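Local coordinates for adenylyltransferase and sulfurtransferase uba4 (Chaetomium thermophilum, PDB 6YUB), which probably activates ubiquitin-like sulfur-carrier proteins by adenylylation and then thiocarboxylates them, serving thiolation of tRNA wobble uridines and synthesis of the molybdenum cofactor, at residues L45-A50 / V78-K83; Y52-G57 / T95-I100; I61-G66 / D91-H96; W125-D130 / G220-I225; G208-M213 / L252-D257. All blocks are in the same frame, centred on the assembly; numbering follows the deposited sequence.

All five contacts lie in the N-terminal ThiF-family part, a Rossmann-like fold; the rhodanese part is absent from this chain. Contacts 1, 2 and 3 form a cluster, their centres 9 to 11 Å apart. Contacts 1 and 2 share helix 46-56, while contacts 2 and 3 share helix 89-100 with Thr95 and His96; along the chain their segments interleave or overlap. Contacts 4 and 5, whose centres are about 20 Å apart, follow and both use helix 208-228. Contacts 3, 4 and 5 reach one mixed sheet, 3 and 4 through parallel strands and 5 through antiparallel strand 250-255. Contact 3 holds Asp65 of the predicted ATP site and contact 1 packs beside it, so the cluster probably borders the nucleotide.

Contact 1: residues L45-A50 / V78-K83; sequences LGCPAA and VAHATK
His80 NE2 hydrogen-bonds to Ala42 O, and Cys47 SG lies 3.8 Å from the same NE2 atom. The other ring nitrogen is engaged too, His80 ND1 pairing with Ser92 OG in a probable hydrogen bond. Gripped at both nitrogens, the imidazole has its rotation fixed and offers one face to Cys47. The sulfur sits over that face, displaced toward the NE2 rim: Cys47 SG is 4.1 Å from the centre of the His80 ring and 26° from its normal, a sulfur-aromatic contact. Cys47 holds SG beside its backbone N and opposite the carbonyl carbon (chi1 -74°), which aims the sulfur across the gap between helix 46-56 and the loop. On the way it meets the methyl of Ala79, with Cys47 SG 3.5 Å from Ala79 CB and Cys47 CB almost as near. Ala79 CB also rests on Leu93 of helix 89-100, so this loop residue fills a seam between two helices. Gly46 is probably part of a Rossmann-type GxGxxG turn, and His80 packs against Leu74, a predicted ATP-binding residue. Farther along the loop, Thr82 hydrogen-bonds to the other protein chain. With the imidazole nitrogens paired elsewhere, Cys47 joins the loop to the helix through dispersion and sulfur-aromatic attraction, and the buried histidine keeps both its hydrogen bonds while the sulfur lies over one face of its ring.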
# COMPACT_ATOMS: atom_id res chain seq x y z
N LEU B 45 -0.99 -4.45 12.80
CA LEU B 45 -1.70 -3.21 12.49
C LEU B 45 -1.37 -2.13 13.52
O LEU B 45 -1.16 -0.97 13.15
CB LEU B 45 -3.20 -3.46 12.45
CG LEU B 45 -3.73 -4.28 11.27
CD1 LEU B 45 -5.15 -4.76 11.54
CD2 LEU B 45 -3.67 -3.47 9.98
N GLY B 46 -1.28 -2.50 14.79
CA GLY B 46 -1.12 -1.51 15.84
C GLY B 46 0.25 -0.87 15.90
O GLY B 46 0.38 0.30 16.26
N CYS B 47 1.30 -1.63 15.57
CA CYS B 47 2.65 -1.08 15.68
C CYS B 47 2.88 0.09 14.72
O CYS B 47 3.30 1.16 15.19
CB CYS B 47 3.69 -2.19 15.43
SG CYS B 47 3.86 -3.35 16.81
N PRO B 48 2.64 -0.04 13.41
CA PRO B 48 2.85 1.12 12.53
C PRO B 48 1.92 2.28 12.83
O PRO B 48 2.33 3.44 12.76
CB PRO B 48 2.62 0.54 11.12
CG PRO B 48 1.85 -0.73 11.34
CD PRO B 48 2.32 -1.27 12.67
N ALA B 49 0.65 2.00 13.15
CA ALA B 49 -0.26 3.07 13.51
C ALA B 49 0.28 3.86 14.70
O ALA B 49 0.36 5.09 14.67
CB ALA B 49 -1.65 2.50 13.82
N ALA B 50 0.67 3.15 15.77
CA ALA B 50 1.18 3.82 16.95
C ALA B 50 2.43 4.64 16.64
O ALA B 50 2.55 5.78 17.08
CB ALA B 50 1.47 2.80 18.05
N VAL B 78 7.08 -4.77 13.76
CA VAL B 78 8.44 -4.24 13.74
C VAL B 78 8.71 -3.22 14.83
O VAL B 78 9.86 -2.77 14.97
CB VAL B 78 8.74 -3.61 12.37
CG1 VAL B 78 8.57 -4.64 11.26
CG2 VAL B 78 7.84 -2.40 12.12
N ALA B 79 7.71 -2.84 15.62
CA ALA B 79 7.95 -1.98 16.77
C ALA B 79 8.46 -2.76 17.98
O ALA B 79 8.82 -2.14 18.99
CB ALA B 79 6.67 -1.23 17.15
N HIS B 80 8.51 -4.08 17.90
CA HIS B 80 8.99 -4.92 18.99
C HIS B 80 10.45 -5.28 18.77
O HIS B 80 11.02 -5.07 17.69
CB HIS B 80 8.13 -6.18 19.11
CG HIS B 80 6.70 -5.91 19.44
ND1 HIS B 80 6.31 -5.00 20.40
CD2 HIS B 80 5.55 -6.42 18.93
CE1 HIS B 80 4.99 -4.97 20.48
NE2 HIS B 80 4.51 -5.82 19.59
N ALA B 81 11.07 -5.83 19.81
CA ALA B 81 12.48 -6.18 19.80
C ALA B 81 12.64 -7.64 20.18
O ALA B 81 11.80 -8.22 20.87
CB ALA B 81 13.29 -5.30 20.75
N THR B 82 13.74 -8.24 19.71
CA THR B 82 14.02 -9.63 20.03
C THR B 82 14.26 -9.82 21.52
O THR B 82 13.85 -10.83 22.10
CB THR B 82 15.23 -10.12 19.23
OG1 THR B 82 14.95 -10.02 17.83
CG2 THR B 82 15.56 -11.57 19.57
N LYS B 83 14.93 -8.85 22.16
CA LYS B 83 15.19 -8.95 23.59
C LYS B 83 13.95 -8.70 24.43
O LYS B 83 13.99 -8.91 25.65
CB LYS B 83 16.29 -7.96 23.99
CG LYS B 83 17.60 -8.16 23.26

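Contact 2: residues Y52-G57 / T95-I100; sequences YLAGAG and THLIEI
Two helices of the Rossmann-like domain pack here through small residues, Ala54 and Gly55 of helix 46-56 meeting Leu97 and Ile100 of helix 89-100 in a buried, wholly apolar contact. Leu97 reaches over with one branch, and its CD2 touches Ala54 CB at 3.9 Å. Tyr106 of strand 105-109 packs against both of these side chains. Next along the seam, Ile100 sets its CG2 methyl on the bare backbone of Gly55, 3.8 Å from Gly55 CA. CG2 stands opposite the backbone N of Ile100, while CG1 is beside it (chi1 -66°) and lies over one face of the His96 ring, toward its rim. That ring is steadied at its edge, in plane, by a weak hydrogen bond from His96 ND1 to Glu99 OE1, and its NE2 pairs with Gln51 OE1. Helix 46-56 ends just beyond the seam in a Schellman motif, where Gly57 takes a positive phi of 99°. A side chain at Gly55 would stand close to Ile100 CG2, and its absence helps Gly55 CA lie 6.0 Å from Ile100 CA. The two segments thus meet through apolar atoms alone, and the His96-Gln51 hydrogen bond adds a polar tie between the same helices.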
# COMPACT_ATOMS: atom_id res chain seq x y z
N TYR B 52 3.46 6.24 14.00
CA TYR B 52 3.29 7.49 13.28
C TYR B 52 2.39 8.47 14.01
O TYR B 52 2.53 9.69 13.82
CB TYR B 52 2.76 7.19 11.87
CG TYR B 52 3.84 6.62 10.98
CD1 TYR B 52 4.70 7.46 10.28
CD2 TYR B 52 4.01 5.25 10.86
CE1 TYR B 52 5.70 6.95 9.47
CE2 TYR B 52 5.01 4.73 10.05
CZ TYR B 52 5.85 5.58 9.36
OH TYR B 52 6.83 5.05 8.56
N LEU B 53 1.47 7.98 14.85
CA LEU B 53 0.74 8.89 15.74
C LEU B 53 1.65 9.41 16.85
O LEU B 53 1.51 10.57 17.28
CB LEU B 53 -0.48 8.18 16.33
CG LEU B 53 -1.57 7.79 15.33
CD1 LEU B 53 -2.64 6.93 16.01
CD2 LEU B 53 -2.21 9.02 14.71
N ALA B 54 2.58 8.59 17.33
CA ALA B 54 3.54 9.07 18.33
C ALA B 54 4.45 10.14 17.75
O ALA B 54 4.57 11.24 18.32
CB ALA B 54 4.36 7.89 18.86
N GLY B 55 5.08 9.86 16.61
CA GLY B 55 5.95 10.85 15.99
C GLY B 55 5.24 12.16 15.70
O GLY B 55 5.83 13.23 15.84
N ALA B 56 3.96 12.09 15.30
CA ALA B 56 3.21 13.28 14.93
C ALA B 56 2.78 14.11 16.13
O ALA B 56 2.40 15.28 15.96
CB ALA B 56 1.96 12.87 14.13
N GLY B 57 2.80 13.54 17.33
CA GLY B 57 2.55 14.30 18.53
C GLY B 57 1.15 14.20 19.12
O GLY B 57 0.77 15.08 19.90
N THR B 95 7.63 1.13 24.76
CA THR B 95 9.06 1.36 24.89
C THR B 95 9.62 2.01 23.63
O THR B 95 10.43 2.94 23.71
CB THR B 95 9.80 0.05 25.18
OG1 THR B 95 9.40 -0.45 26.46
CG2 THR B 95 11.31 0.27 25.16
N HIS B 96 9.18 1.55 22.45
CA HIS B 96 9.65 2.12 21.19
C HIS B 96 8.99 3.46 20.91
O HIS B 96 9.62 4.36 20.35
CB HIS B 96 9.38 1.13 20.05
CG HIS B 96 9.78 1.65 18.70
ND1 HIS B 96 11.06 2.04 18.41
CD2 HIS B 96 9.06 1.82 17.57
CE1 HIS B 96 11.12 2.44 17.15
NE2 HIS B 96 9.91 2.31 16.62
N LEU B 97 7.72 3.62 21.28
CA LEU B 97 7.06 4.91 21.10
C LEU B 97 7.76 5.99 21.92
O LEU B 97 7.99 7.10 21.43
CB LEU B 97 5.59 4.82 21.48
CG LEU B 97 4.75 3.80 20.69
CD1 LEU B 97 3.30 3.82 21.19
CD2 LEU B 97 4.80 4.06 19.20
N ILE B 98 8.10 5.68 23.17
CA ILE B 98 8.82 6.63 24.01
C ILE B 98 10.15 7.01 23.37
O ILE B 98 10.59 8.15 23.46
CB ILE B 98 9.00 6.06 25.42
CG1 ILE B 98 7.65 6.06 26.16
CG2 ILE B 98 10.05 6.85 26.20
CD1 ILE B 98 7.64 5.25 27.43
N GLU B 99 10.80 6.05 22.70
CA GLU B 99 12.01 6.37 21.95
C GLU B 99 11.73 7.37 20.85
O GLU B 99 12.48 8.34 20.67
CB GLU B 99 12.62 5.09 21.37
CG GLU B 99 13.25 4.16 22.39
CD GLU B 99 13.92 2.96 21.75
OE1 GLU B 99 13.40 2.47 20.73
OE2 GLU B 99 14.97 2.52 22.25
N ILE B 100 10.63 7.17 20.10
CA ILE B 100 10.31 8.05 18.99
C ILE B 100 9.98 9.45 19.50
O ILE B 100 10.44 10.46 18.94
CB ILE B 100 9.13 7.47 18.18
CG1 ILE B 100 9.54 6.16 17.50
CG2 ILE B 100 8.63 8.50 17.16
CD1 ILE B 100 8.38 5.44 16.85

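Contact 3: residues I61-G66 / D91-H96; sequences IGIVDG and DSLITH
Ile63 on strand 60-64 packs against Leu93 and Ile94 of helix 89-100 within a beta-alpha-beta unit of the Rossmann-like fold, whose next strand, 105-109, lies parallel beside strand 60-64. The strand side chain projects from the sheet onto the helix. Its longer branch does the closer touching: Ile63 CD1 reaches Ile94 CG1 at 3.8 Å and lies little farther from the terminal methyl of the same residue. The two isoleucines slide past each other in opposite directions. To fit, Ile63 twists its outer bond to a chi2 of 103°, well off a staggered value, which suggests a modest price for the packing. The shorter branch leans the other way, more loosely, with Ile63 CG2 4.3 Å from Leu93 CD2. Tyr106 and Pro108 of strand 105-109 pack against Ile94, while Ala42 packs against Ile63. Just after the strand comes Asp65, a predicted ATP-binding residue that forms a salt bridge with Lys89 at the start of the helix. Asp91 is tied by a salt bridge to Arg110. Asp91 O accepts two bonds from Thr95, one turn further along the helix, from N at 3.0 Å and from OG1 at 2.9 Å; the two donors approach from opposite faces of the carbonyl plane, OG1 tilted 29° out of it.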
# COMPACT_ATOMS: atom_id res chain seq x y z
N ILE B 61 -2.19 8.64 23.79
CA ILE B 61 -2.28 7.43 22.98
C ILE B 61 -2.52 6.26 23.93
O ILE B 61 -1.65 5.91 24.74
CB ILE B 61 -1.03 7.21 22.13
CG1 ILE B 61 -0.88 8.33 21.11
CG2 ILE B 61 -1.09 5.85 21.44
CD1 ILE B 61 0.47 8.38 20.44
N GLY B 62 -3.68 5.63 23.81
CA GLY B 62 -3.98 4.42 24.54
C GLY B 62 -3.73 3.19 23.68
O GLY B 62 -3.91 3.23 22.46
N ILE B 63 -3.30 2.11 24.32
CA ILE B 63 -2.98 0.87 23.63
C ILE B 63 -3.56 -0.28 24.44
O ILE B 63 -3.31 -0.39 25.65
CB ILE B 63 -1.46 0.68 23.45
CG1 ILE B 63 -0.88 1.80 22.57
CG2 ILE B 63 -1.16 -0.68 22.82
CD1 ILE B 63 -0.14 2.87 23.35
N VAL B 64 -4.32 -1.15 23.78
CA VAL B 64 -5.02 -2.25 24.43
C VAL B 64 -4.46 -3.56 23.86
O VAL B 64 -4.53 -3.79 22.65
CB VAL B 64 -6.54 -2.17 24.20
CG1 VAL B 64 -7.26 -3.24 25.01
CG2 VAL B 64 -7.06 -0.78 24.56
N ASP B 65 -3.93 -4.40 24.74
CA ASP B 65 -3.47 -5.73 24.35
C ASP B 65 -3.05 -6.49 25.59
O ASP B 65 -2.43 -5.93 26.50
CB ASP B 65 -2.30 -5.64 23.36
CG ASP B 65 -2.24 -6.83 22.42
OD1 ASP B 65 -2.36 -7.98 22.91
OD2 ASP B 65 -2.08 -6.62 21.20
N GLY B 66 -3.39 -7.78 25.63
CA GLY B 66 -3.04 -8.63 26.75
C GLY B 66 -2.08 -9.74 26.38
O GLY B 66 -1.69 -10.54 27.25
N ASP B 91 3.59 -3.05 26.51
CA ASP B 91 4.77 -2.46 27.14
C ASP B 91 5.94 -2.39 26.16
O ASP B 91 6.69 -1.41 26.15
CB ASP B 91 5.16 -3.27 28.38
CG ASP B 91 4.21 -3.06 29.54
OD1 ASP B 91 3.80 -1.90 29.78
OD2 ASP B 91 3.86 -4.05 30.21
N SER B 92 6.12 -3.43 25.34
CA SER B 92 7.20 -3.42 24.36
C SER B 92 6.98 -2.33 23.31
O SER B 92 7.93 -1.69 22.86
CB SER B 92 7.32 -4.79 23.70
OG SER B 92 8.25 -4.77 22.64
N LEU B 93 5.72 -2.13 22.90
CA LEU B 93 5.42 -1.11 21.90
C LEU B 93 5.63 0.29 22.46
O LEU B 93 6.21 1.15 21.78
CB LEU B 93 3.99 -1.28 21.41
CG LEU B 93 3.45 -0.17 20.51
CD1 LEU B 93 4.39 0.09 19.36
CD2 LEU B 93 2.05 -0.53 20.00
N ILE B 94 5.17 0.53 23.69
CA ILE B 94 5.33 1.84 24.30
C ILE B 94 6.81 2.15 24.52
O ILE B 94 7.22 3.32 24.47
CB ILE B 94 4.53 1.92 25.62
CG1 ILE B 94 3.04 1.98 25.30
CG2 ILE B 94 4.98 3.13 26.44
CD1 ILE B 94 2.13 1.77 26.50
N THR B 95 7.63 1.13 24.76
CA THR B 95 9.06 1.36 24.89
C THR B 95 9.62 2.01 23.63
O THR B 95 10.43 2.94 23.71
CB THR B 95 9.80 0.05 25.18
OG1 THR B 95 9.40 -0.45 26.46
CG2 THR B 95 11.31 0.27 25.16
N HIS B 96 9.18 1.55 22.45
CA HIS B 96 9.65 2.12 21.19
C HIS B 96 8.99 3.46 20.91
O HIS B 96 9.62 4.36 20.35
CB HIS B 96 9.38 1.13 20.05
CG HIS B 96 9.78 1.65 18.70
ND1 HIS B 96 11.06 2.04 18.41
CD2 HIS B 96 9.06 1.82 17.57
CE1 HIS B 96 11.12 2.44 17.15
NE2 HIS B 96 9.91 2.31 16.62

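Contact 4: residues W125-D130 / G220-I225; sequences WDVILD and GEAIKI
Strand 127-130 and the segment 220-225 of helix 208-228 run almost antiparallel, their axes at 169° and 9.7 Å apart, with Val127 and Ala222 the closest pair of backbones. From the strand, Val127 and Leu129 both face the helix and both reach the methyl of Ala222. Leu129 CD1 meets the alanine methyl CB at 4.0 Å, whereas Val127 CG1 stays a little farther from the same Ala222 CB, at 4.4 Å. The other valine methyl serves the next turn: Val127 CG2 meets Ile225 CG2 at 4.1 Å, the two side chains crossing at a slant. A chi1 of 175° places Val127 CG1 opposite its backbone N and CG2 beside it, and this splits the methyls between Ala222 and Ile225. Leu53 of helix 46-56 packs on both Leu129 and Ala222, so three elements meet around the alanine. On another side of the helix, Lys224 NZ makes a 2.7 Å salt bridge with Glu221 OE2 on its syn lone pair, and NZ also bonds to backbone of the other protein chain. Between the two segments, then, methyl groups alone meet, while a hydrogen bond from Gln218 NE2 to Asp130 O adds a polar tie between strand and helix.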
# COMPACT_ATOMS: atom_id res chain seq x y z
N TRP B 125 -12.06 8.12 24.98
CA TRP B 125 -11.21 8.44 23.84
C TRP B 125 -11.98 9.12 22.72
O TRP B 125 -13.19 8.91 22.56
CB TRP B 125 -10.52 7.17 23.33
CG TRP B 125 -9.75 6.49 24.43
CD1 TRP B 125 -10.20 5.49 25.25
CD2 TRP B 125 -8.41 6.78 24.85
NE1 TRP B 125 -9.22 5.14 26.14
CE2 TRP B 125 -8.11 5.91 25.92
CE3 TRP B 125 -7.43 7.68 24.42
CZ2 TRP B 125 -6.88 5.92 26.57
CZ3 TRP B 125 -6.21 7.70 25.06
CH2 TRP B 125 -5.94 6.81 26.13
N ASP B 126 -11.27 9.93 21.95
CA ASP B 126 -11.88 10.73 20.90
C ASP B 126 -12.02 9.96 19.59
O ASP B 126 -13.07 10.01 18.95
CB ASP B 126 -11.06 12.01 20.66
CG ASP B 126 -10.93 12.86 21.90
OD1 ASP B 126 -11.89 12.90 22.70
OD2 ASP B 126 -9.86 13.48 22.09
N VAL B 127 -10.96 9.27 19.18
CA VAL B 127 -10.96 8.49 17.95
C VAL B 127 -10.52 7.07 18.27
O VAL B 127 -9.56 6.87 19.03
CB VAL B 127 -10.04 9.11 16.88
CG1 VAL B 127 -9.97 8.21 15.65
CG2 VAL B 127 -10.53 10.50 16.51
N ILE B 128 -11.21 6.09 17.71
CA ILE B 128 -10.95 4.68 17.98
C ILE B 128 -10.34 4.06 16.74
O ILE B 128 -10.86 4.22 15.64
CB ILE B 128 -12.23 3.93 18.40
CG1 ILE B 128 -13.00 4.71 19.46
CG2 ILE B 128 -11.88 2.55 18.88
CD1 ILE B 128 -12.21 5.04 20.69
N LEU B 129 -9.25 3.33 16.92
CA LEU B 129 -8.64 2.54 15.85
C LEU B 129 -8.73 1.07 16.24
O LEU B 129 -8.22 0.67 17.30
CB LEU B 129 -7.19 2.95 15.61
CG LEU B 129 -6.96 4.18 14.71
CD1 LEU B 129 -7.61 5.41 15.31
CD2 LEU B 129 -5.46 4.41 14.50
N ASP B 130 -9.39 0.28 15.41
CA ASP B 130 -9.46 -1.17 15.61
C ASP B 130 -8.28 -1.81 14.89
O ASP B 130 -8.26 -1.87 13.65
CB ASP B 130 -10.78 -1.73 15.09
CG ASP B 130 -10.70 -3.22 14.77
OD1 ASP B 130 -10.36 -4.01 15.68
OD2 ASP B 130 -10.94 -3.59 13.60
N GLY B 220 -2.72 7.81 9.22
CA GLY B 220 -3.01 8.94 8.35
C GLY B 220 -4.45 9.40 8.44
O GLY B 220 -4.74 10.60 8.35
N GLU B 221 -5.38 8.46 8.64
CA GLU B 221 -6.79 8.83 8.74
C GLU B 221 -7.09 9.48 10.08
O GLU B 221 -7.79 10.50 10.14
CB GLU B 221 -7.67 7.61 8.52
CG GLU B 221 -7.63 7.09 7.10
CD GLU B 221 -7.92 8.18 6.08
OE1 GLU B 221 -9.04 8.74 6.10
OE2 GLU B 221 -7.02 8.48 5.27
N ALA B 222 -6.57 8.90 11.18
CA ALA B 222 -6.78 9.50 12.49
C ALA B 222 -6.26 10.93 12.53
O ALA B 222 -6.90 11.81 13.12
CB ALA B 222 -6.10 8.65 13.57
N ILE B 223 -5.11 11.17 11.91
CA ILE B 223 -4.56 12.52 11.86
C ILE B 223 -5.47 13.44 11.05
O ILE B 223 -5.74 14.58 11.46
CB ILE B 223 -3.13 12.49 11.29
CG1 ILE B 223 -2.18 11.82 12.29
CG2 ILE B 223 -2.65 13.89 10.95
CD1 ILE B 223 -0.79 11.52 11.75
N LYS B 224 -5.97 12.96 9.91
CA LYS B 224 -6.93 13.74 9.13
C LYS B 224 -8.12 14.16 9.98
O LYS B 224 -8.51 15.34 9.99
CB LYS B 224 -7.43 12.93 7.93
CG LYS B 224 -6.47 12.79 6.77
CD LYS B 224 -7.17 12.05 5.63
CE LYS B 224 -6.19 11.49 4.63
NZ LYS B 224 -6.88 10.60 3.66
N ILE B 225 -8.71 13.20 10.70
CA ILE B 225 -9.92 13.48 11.46
C ILE B 225 -9.66 14.58 12.49
O ILE B 225 -10.42 15.54 12.60
CB ILE B 225 -10.43 12.20 12.14
CG1 ILE B 225 -10.90 11.20 11.07
CG2 ILE B 225 -11.55 12.53 13.12
CD1 ILE B 225 -11.12 9.79 11.59

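Contact 5: residues G208-M213 / L252-D257; sequences GPVVGM and LIYTYD
Val210 and Met213 press closely on two tyrosines, whereas the rest of segments 208-213 and 252-257 meets loosely or turns elsewhere. In the tight part, Val210 CG2 comes within 3.2 Å of Tyr256 CB, short enough for two carbons that the exact value is doubtful, and the same methyl lies close to the start of the ring. Met213 bends at its last torsion (chi3 -94°), bringing CE to 3.3 Å from Tyr254 CE2, again doubtfully short for two carbons, with SD a little farther from the same ring carbon. Met213 SD is 4.4 Å from the centre of the Tyr254 ring and 34° off its normal, an oblique Met-aromatic contact. The packing seats the first turns of helix 208-228 against strand 250-255, an antiparallel strand between 161-167 and 267-271 in the mixed sheet. Tyr254 also stacks on Phe267 of the neighbouring strand; replacing it by an alanine would probably leave the Met213 methyl and sulfur without their aromatic partner and take away that stack. Looser is the approach between the two tight pairs, with Val210 CG2 4.4 Å from Tyr254 CE2. On the solvent side, Thr255 points away from the helix and Asp257 is exposed, its OD1 hydrogen-bonded to Asn259 N. Tyr256 instead sends its hydroxyl to the other protein chain, where Tyr256 OH hydrogen-bonds to backbone.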
# COMPACT_ATOMS: atom_id res chain seq x y z
N GLY B 208 4.28 -8.80 6.07
CA GLY B 208 4.50 -7.60 6.84
C GLY B 208 4.06 -6.33 6.13
O GLY B 208 3.30 -5.52 6.67
N PRO B 209 4.55 -6.13 4.90
CA PRO B 209 4.19 -4.90 4.18
C PRO B 209 2.69 -4.70 4.04
O PRO B 209 2.21 -3.56 4.10
CB PRO B 209 4.87 -5.08 2.82
CG PRO B 209 6.01 -6.00 3.08
CD PRO B 209 5.53 -6.95 4.16
N VAL B 210 1.92 -5.78 3.86
CA VAL B 210 0.47 -5.65 3.75
C VAL B 210 -0.10 -5.01 5.01
O VAL B 210 -0.68 -3.92 4.98
CB VAL B 210 -0.17 -7.02 3.48
CG1 VAL B 210 -1.69 -6.93 3.62
CG2 VAL B 210 0.23 -7.54 2.11
N VAL B 211 0.07 -5.69 6.16
CA VAL B 211 -0.47 -5.17 7.41
C VAL B 211 0.20 -3.86 7.79
O VAL B 211 -0.41 -2.99 8.42
CB VAL B 211 -0.32 -6.23 8.52
CG1 VAL B 211 1.12 -6.29 9.02
CG2 VAL B 211 -1.28 -5.94 9.65
N GLY B 212 1.47 -3.69 7.42
CA GLY B 212 2.15 -2.44 7.69
C GLY B 212 1.54 -1.27 6.96
O GLY B 212 1.40 -0.18 7.51
N MET B 213 1.16 -1.47 5.69
CA MET B 213 0.58 -0.39 4.91
C MET B 213 -0.78 0.02 5.44
O MET B 213 -1.10 1.21 5.49
CB MET B 213 0.48 -0.80 3.43
CG MET B 213 1.69 -0.38 2.61
SD MET B 213 1.56 -0.76 0.85
CE MET B 213 2.38 -2.35 0.78
N LEU B 252 -11.18 0.62 1.34
CA LEU B 252 -9.90 0.43 0.68
C LEU B 252 -9.50 -1.04 0.79
O LEU B 252 -9.50 -1.60 1.90
CB LEU B 252 -8.83 1.32 1.29
CG LEU B 252 -7.47 1.32 0.57
CD1 LEU B 252 -7.60 1.96 -0.80
CD2 LEU B 252 -6.41 2.01 1.41
N ILE B 253 -9.15 -1.65 -0.34
CA ILE B 253 -8.72 -3.04 -0.38
C ILE B 253 -7.39 -3.08 -1.13
O ILE B 253 -7.34 -2.73 -2.32
CB ILE B 253 -9.75 -3.95 -1.06
CG1 ILE B 253 -11.10 -3.86 -0.32
CG2 ILE B 253 -9.25 -5.39 -1.09
CD1 ILE B 253 -12.18 -4.74 -0.90
N TYR B 254 -6.34 -3.52 -0.45
CA TYR B 254 -5.02 -3.67 -1.05
C TYR B 254 -4.71 -5.16 -1.19
O TYR B 254 -4.62 -5.87 -0.18
CB TYR B 254 -3.95 -2.97 -0.23
CG TYR B 254 -2.55 -3.23 -0.74
CD1 TYR B 254 -2.24 -3.04 -2.08
CD2 TYR B 254 -1.55 -3.67 0.11
CE1 TYR B 254 -0.98 -3.28 -2.57
CE2 TYR B 254 -0.27 -3.91 -0.37
CZ TYR B 254 0.01 -3.72 -1.70
OH TYR B 254 1.27 -3.96 -2.18
N THR B 255 -4.55 -5.62 -2.42
CA THR B 255 -4.25 -7.01 -2.71
C THR B 255 -2.77 -7.16 -3.02
O THR B 255 -2.22 -6.41 -3.84
CB THR B 255 -5.10 -7.52 -3.88
OG1 THR B 255 -6.49 -7.35 -3.57
CG2 THR B 255 -4.82 -9.00 -4.14
N TYR B 256 -2.12 -8.13 -2.38
CA TYR B 256 -0.68 -8.32 -2.45
C TYR B 256 -0.41 -9.73 -2.97
O TYR B 256 -0.73 -10.71 -2.30
CB TYR B 256 -0.05 -8.11 -1.07
CG TYR B 256 1.46 -8.21 -1.01
CD1 TYR B 256 2.09 -9.44 -0.85
CD2 TYR B 256 2.25 -7.07 -1.08
CE1 TYR B 256 3.47 -9.53 -0.79
CE2 TYR B 256 3.63 -7.16 -1.02
CZ TYR B 256 4.23 -8.39 -0.87
OH TYR B 256 5.61 -8.48 -0.79
N ASP B 257 0.18 -9.82 -4.15
CA ASP B 257 0.53 -11.09 -4.78
C ASP B 257 2.03 -11.14 -4.98
O ASP B 257 2.61 -10.24 -5.60
CB ASP B 257 -0.21 -11.26 -6.11
CG ASP B 257 -0.15 -12.69 -6.62
OD1 ASP B 257 0.96 -13.27 -6.66
OD2 ASP B 257 -1.21 -13.24 -6.98